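PDB 4KV2: ESX-1 secretion system protein eccD1, which forms part of the ESX-1 type VII secretion system of Mycobacterium tuberculosis, which delivers virulence factors such as EsxA and EsxB to host cells during infection. Local coordinates for residues Ile10-Arg15 against Glu40-Thr45; Pro69-Asp74 against Asp78-Val83. All coordinates share one frame; numbering follows the deposited sequence.

Contact 1 (Ile10-Arg15 against Glu40-Thr45)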
loop_
_atom_site.group_PDB
_atom_site.type_symbol
_atom_site.label_atom_id
_atom_site.label_comp_id
_atom_site.label_asym_id
_atom_site.label_seq_id
_atom_site.Cartn_x
_atom_site.Cartn_y
_atom_site.Cartn_z
ATOM N N ILE A 10 -10.204 -7.384 -4.718
ATOM C CA ILE A 10 -11.163 -6.298 -4.775
ATOM C C ILE A 10 -12.052 -6.450 -6.003
ATOM O O ILE A 10 -11.547 -6.526 -7.132
ATOM C CB ILE A 10 -10.465 -4.914 -4.886
ATOM C CG1 ILE A 10 -9.472 -4.721 -3.741
ATOM C CG2 ILE A 10 -11.507 -3.788 -4.930
ATOM C CD1 ILE A 10 -10.038 -4.939 -2.343
ATOM N N LEU A 11 -13.358 -6.488 -5.780
ATOM C CA LEU A 11 -14.358 -6.456 -6.855
ATOM C C LEU A 11 -14.772 -5.019 -7.195
ATOM O O LEU A 11 -15.264 -4.314 -6.341
ATOM C CB LEU A 11 -15.604 -7.228 -6.408
ATOM C CG LEU A 11 -16.741 -7.442 -7.424
ATOM C CD1 LEU A 11 -16.253 -8.140 -8.699
ATOM C CD2 LEU A 11 -17.819 -8.263 -6.746
ATOM N N THR A 12 -14.601 -4.618 -8.447
ATOM C CA THR A 12 -15.031 -3.328 -8.959
ATOM C C THR A 12 -15.884 -3.628 -10.191
ATOM O O THR A 12 -15.366 -3.872 -11.280
ATOM C CB THR A 12 -13.846 -2.418 -9.336
ATOM O OG1 THR A 12 -12.915 -2.338 -8.251
ATOM C CG2 THR A 12 -14.325 -1.031 -9.635
ATOM N N GLY A 13 -17.205 -3.633 -9.999
ATOM C CA GLY A 13 -18.149 -4.044 -11.037
ATOM C C GLY A 13 -17.909 -5.505 -11.347
ATOM O O GLY A 13 -18.157 -6.368 -10.504
ATOM N N ARG A 14 -17.383 -5.777 -12.535
ATOM C CA ARG A 14 -17.121 -7.147 -12.967
ATOM C C ARG A 14 -15.670 -7.508 -12.820
ATOM O O ARG A 14 -15.314 -8.654 -13.015
ATOM C CB ARG A 14 -17.446 -7.316 -14.440
ATOM C CG ARG A 14 -18.884 -7.068 -14.769
ATOM C CD ARG A 14 -19.312 -7.880 -15.976
ATOM N NE ARG A 14 -19.251 -7.119 -17.218
ATOM C CZ ARG A 14 -20.084 -6.126 -17.537
ATOM N NH1 ARG A 14 -21.032 -5.742 -16.682
ATOM N NH2 ARG A 14 -19.969 -5.506 -18.713
ATOM N N ARG A 15 -14.837 -6.514 -12.541
ATOM C CA ARG A 15 -13.403 -6.708 -12.518
ATOM C C ARG A 15 -12.945 -7.113 -11.140
ATOM O O ARG A 15 -13.338 -6.514 -10.147
ATOM C CB ARG A 15 -12.678 -5.432 -12.922
ATOM C CG ARG A 15 -11.155 -5.551 -12.822
ATOM C CD ARG A 15 -10.608 -6.598 -13.773
ATOM N NE ARG A 15 -10.701 -6.148 -15.156
ATOM C CZ ARG A 15 -9.774 -5.429 -15.794
ATOM N NH1 ARG A 15 -8.648 -5.053 -15.190
ATOM N NH2 ARG A 15 -9.984 -5.070 -17.057
ATOM N N GLU A 40 -5.488 4.089 -10.465
ATOM C CA GLU A 40 -4.472 4.119 -11.537
ATOM C C GLU A 40 -4.528 2.804 -12.310
ATOM O O GLU A 40 -4.539 2.777 -13.557
ATOM C CB GLU A 40 -3.064 4.303 -10.957
ATOM C CG GLU A 40 -2.848 5.599 -10.193
ATOM C CD GLU A 40 -2.253 6.714 -11.030
ATOM O OE1 GLU A 40 -1.837 6.466 -12.179
ATOM O OE2 GLU A 40 -2.167 7.847 -10.505
ATOM N N VAL A 41 -4.588 1.705 -11.562
ATOM C CA VAL A 41 -4.600 0.363 -12.171
ATOM C C VAL A 41 -5.765 0.235 -13.139
ATOM O O VAL A 41 -5.605 -0.317 -14.213
ATOM C CB VAL A 41 -4.646 -0.759 -11.103
ATOM C CG1 VAL A 41 -4.917 -2.120 -11.724
ATOM C CG2 VAL A 41 -3.334 -0.831 -10.356
ATOM N N LEU A 42 -6.930 0.762 -12.764
ATOM C CA LEU A 42 -8.144 0.581 -13.549
ATOM C C LEU A 42 -8.509 1.809 -14.377
ATOM O O LEU A 42 -9.649 1.921 -14.849
ATOM C CB LEU A 42 -9.300 0.206 -12.634
ATOM C CG LEU A 42 -9.144 -1.083 -11.835
ATOM C CD1 LEU A 42 -10.286 -1.216 -10.841
ATOM C CD2 LEU A 42 -9.085 -2.316 -12.717
ATOM N N GLU A 43 -7.542 2.705 -14.598
ATOM C CA GLU A 43 -7.844 3.962 -15.292
ATOM C C GLU A 43 -8.270 3.747 -16.744
ATOM O O GLU A 43 -9.098 4.504 -17.257
ATOM C CB GLU A 43 -6.683 4.958 -15.209
ATOM C CG GLU A 43 -5.478 4.633 -16.089
ATOM C CD GLU A 43 -4.291 5.536 -15.800
ATOM O OE1 GLU A 43 -4.364 6.301 -14.825
ATOM O OE2 GLU A 43 -3.287 5.486 -16.548
ATOM N N ASP A 44 -7.716 2.716 -17.390
ATOM C CA ASP A 44 -8.034 2.395 -18.796
ATOM C C ASP A 44 -9.144 1.357 -18.960
ATOM O O ASP A 44 -9.501 1.004 -20.078
ATOM C CB ASP A 44 -6.784 1.896 -19.524
ATOM C CG ASP A 44 -5.694 2.954 -19.624
ATOM O OD1 ASP A 44 -6.009 4.167 -19.574
ATOM O OD2 ASP A 44 -4.517 2.560 -19.770
ATOM N N THR A 45 -9.694 0.872 -17.853
ATOM C CA THR A 45 -10.767 -0.122 -17.901
ATOM C C THR A 45 -12.111 0.546 -18.279
ATOM O O THR A 45 -12.482 1.549 -17.678
ATOM C CB THR A 45 -10.867 -0.844 -16.545
ATOM O OG1 THR A 45 -9.668 -1.598 -16.332
ATOM C CG2 THR A 45 -12.047 -1.787 -16.503
#
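Leu42 and Thr45, at the C-terminal side of helix 31-41, pack against Thr12 and Arg15, which flank the turn of the first beta hairpin in this ubiquitin-like fold. The hairpin reverses through a type II' turn from Thr12 to Arg15, with Gly13 at its first inner position, and its two end residues are hydrogen-bonded to each other through the backbone in both directions: Thr12 N to Arg15 O and Arg15 N to Thr12 O. Thr12 and Leu42 reach toward one another tip to tip, Leu42 CD1 lying 4.0 Å from Thr12 CB. The arginine chain slides past the leucine in the opposite direction: Arg15 CG lies 3.8 Å from Leu42 CD2, and Arg15 NH1 3.7 Å from that methyl, which the guanidinium meets obliquely. CG of Arg15 stands anti to its own nitrogen (chi1 176°), and bends at chi2 and chi3 then carry the guanidinium to Thr45, where Arg15 NH2 comes within 3.6 Å of Thr45 OG1, a contact and not a hydrogen bond. No hydrogen bond joins the two segments; the contact rests on van der Waals packing. A type I turn from Leu42 to Thr45 brings both of these residues to the hairpin, while Leu50, touched by Thr12 and Thr45, and Phe55, touched by Leu42, extend the apolar surroundings. Over one face of the guanidinium lies the methyl of Thr45, with CG2 3.9 Å from Arg15 NH2.

Contact 2 (Pro69-Asp74 against Asp78-Val83)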
loop_
_atom_site.group_PDB
_atom_site.type_symbol
_atom_site.label_atom_id
_atom_site.label_comp_id
_atom_site.label_asym_id
_atom_site.label_seq_id
_atom_site.Cartn_x
_atom_site.Cartn_y
_atom_site.Cartn_z
ATOM N N PRO A 69 -22.461 -4.102 5.356
ATOM C CA PRO A 69 -22.000 -2.831 5.913
ATOM C C PRO A 69 -20.465 -2.808 5.987
ATOM O O PRO A 69 -19.862 -3.860 6.071
ATOM C CB PRO A 69 -22.620 -2.812 7.302
ATOM C CG PRO A 69 -23.852 -3.624 7.154
ATOM C CD PRO A 69 -23.457 -4.749 6.233
ATOM N N PRO A 70 -19.854 -1.616 5.929
ATOM C CA PRO A 70 -18.409 -1.526 5.859
ATOM C C PRO A 70 -17.694 -1.910 7.144
ATOM O O PRO A 70 -18.163 -1.636 8.257
ATOM C CB PRO A 70 -18.161 -0.039 5.554
ATOM C CG PRO A 70 -19.361 0.672 6.047
ATOM C CD PRO A 70 -20.502 -0.298 5.836
ATOM N N LEU A 71 -16.543 -2.533 6.967
ATOM C CA LEU A 71 -15.646 -2.839 8.068
ATOM C C LEU A 71 -15.158 -1.581 8.755
ATOM O O LEU A 71 -14.872 -0.579 8.111
ATOM C CB LEU A 71 -14.429 -3.660 7.579
ATOM C CG LEU A 71 -14.767 -4.923 6.767
ATOM C CD1 LEU A 71 -13.488 -5.645 6.331
ATOM C CD2 LEU A 71 -15.638 -5.841 7.604
ATOM N N LYS A 72 -15.046 -1.669 10.079
ATOM C CA LYS A 72 -14.477 -0.588 10.905
ATOM C C LYS A 72 -13.039 -0.261 10.501
ATOM O O LYS A 72 -12.147 -1.136 10.479
ATOM C CB LYS A 72 -14.538 -0.948 12.401
ATOM C CG LYS A 72 -15.952 -1.090 12.943
ATOM C CD LYS A 72 -16.613 0.266 13.151
ATOM C CE LYS A 72 -18.121 0.145 13.255
ATOM N NZ LYS A 72 -18.528 -0.377 14.582
ATOM N N LEU A 73 -12.822 1.015 10.196
ATOM C CA LEU A 73 -11.525 1.506 9.751
ATOM C C LEU A 73 -10.439 1.461 10.819
ATOM O O LEU A 73 -9.241 1.399 10.485
ATOM C CB LEU A 73 -11.655 2.946 9.237
ATOM C CG LEU A 73 -12.245 3.077 7.837
ATOM C CD1 LEU A 73 -12.774 4.487 7.637
ATOM C CD2 LEU A 73 -11.228 2.723 6.779
ATOM N N ASP A 74 -10.824 1.469 12.087
ATOM C CA ASP A 74 -9.828 1.324 13.163
ATOM C C ASP A 74 -9.420 -0.121 13.460
ATOM O O ASP A 74 -8.603 -0.374 14.343
ATOM C CB ASP A 74 -10.247 2.063 14.436
ATOM C CG ASP A 74 -11.495 1.505 15.087
ATOM O OD1 ASP A 74 -12.169 0.609 14.554
ATOM O OD2 ASP A 74 -11.828 1.999 16.163
ATOM N N ASP A 78 -7.152 -8.712 10.083
ATOM C CA ASP A 78 -7.179 -9.840 11.023
ATOM C C ASP A 78 -8.319 -9.677 12.033
ATOM O O ASP A 78 -9.068 -10.619 12.278
ATOM C CB ASP A 78 -5.875 -9.950 11.812
ATOM C CG ASP A 78 -4.711 -10.515 11.001
ATOM O OD1 ASP A 78 -4.903 -11.185 9.968
ATOM O OD2 ASP A 78 -3.565 -10.300 11.442
ATOM N N ASP A 79 -8.423 -8.484 12.623
ATOM C CA ASP A 79 -9.497 -8.152 13.582
ATOM C C ASP A 79 -10.857 -8.431 12.948
ATOM O O ASP A 79 -11.729 -8.982 13.596
ATOM C CB ASP A 79 -9.480 -6.672 13.976
ATOM C CG ASP A 79 -8.275 -6.267 14.811
ATOM O OD1 ASP A 79 -7.674 -7.114 15.519
ATOM O OD2 ASP A 79 -7.937 -5.054 14.762
ATOM N N ALA A 80 -11.011 -8.068 11.669
ATOM C CA ALA A 80 -12.272 -8.255 10.958
ATOM C C ALA A 80 -12.489 -9.667 10.449
ATOM O O ALA A 80 -13.502 -9.937 9.787
ATOM C CB ALA A 80 -12.371 -7.268 9.786
ATOM N N GLY A 81 -11.560 -10.575 10.731
ATOM C CA GLY A 81 -11.712 -11.953 10.306
ATOM C C GLY A 81 -11.571 -12.174 8.814
ATOM O O GLY A 81 -12.099 -13.140 8.282
ATOM N N VAL A 82 -10.821 -11.322 8.137
ATOM C CA VAL A 82 -10.631 -11.475 6.696
ATOM C C VAL A 82 -9.503 -12.476 6.424
ATOM O O VAL A 82 -8.395 -12.326 6.942
ATOM C CB VAL A 82 -10.330 -10.110 6.035
ATOM C CG1 VAL A 82 -10.086 -10.260 4.546
ATOM C CG2 VAL A 82 -11.480 -9.144 6.264
ATOM N N VAL A 83 -9.786 -13.465 5.582
ATOM C CA VAL A 83 -8.866 -14.578 5.302
ATOM C C VAL A 83 -8.317 -14.434 3.900
ATOM O O VAL A 83 -8.897 -13.710 3.094
ATOM C CB VAL A 83 -9.557 -15.964 5.475
ATOM C CG1 VAL A 83 -10.055 -16.133 6.900
ATOM C CG2 VAL A 83 -10.724 -16.159 4.506
#
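Leu71 turns its CG anti to the carbonyl carbon (chi1 -52°), and a fully extended chi2 of 180° then sends CD1 out toward the segment 78-83. There the methyl meets two partners at once: Ala80 CB at 4.0 Å from Leu71 CD1, and Val82 CG2 at the same 4.0 Å from that carbon. Val82 is turned so that CG1 lies anti to its nitrogen (chi1 178°), which leaves CG2 beside the nitrogen and facing the leucine; the two side chains cross at a slant. The second leucine methyl plays a smaller part, with Leu71 CD2 4.2 Å from Ala80 CB. These touching groups are all apolar, no hydrogen bond joins the segments, and most of the 115 Å² buried between them comes from these three residues.

The backbone of 78-83 is shaped by a type I turn from Asp78 to Gly81, closed by a hydrogen bond from Gly81 N to Asp78 O of 2.9 Å. The turn ends at Gly81, which has positive phi, and Ala80 before it and Val82 after it both direct CB toward Leu71. Arg65 donates to Ala80 O, and Val82 also packs on Val8 of strand 5-12, connecting the contact to an inner strand of the sheet. Leu71 is hydrogen-bonded to Phe63 through the backbone and touches Met27. The arrangement is local packing within the long connection between strands 62-64 and 86-91 of a ubiquitin-like domain of the YukD family.

From the N terminus, the chain runs through strand 5-12 and turns into strand 15-22, then crosses through helix 31-41; contact 1 closes this loop, 24 residues long between its segments, by bringing residues 40-45, at the C-terminal side of the helix, back to the tip of the first hairpin. Contact 2 opens only later, beyond strand 62-64, and closes a much shorter loop of three residues before strand 86-91. The two are in series, neither enclosing nor crossing the other. Their centres lie 22 Å apart on opposite sides of the chain's centre, and their nearest atoms about 9 Å. Contact 1 joins hairpin to helix 31-41, whereas contact 2 folds one inter-strand connection onto itself.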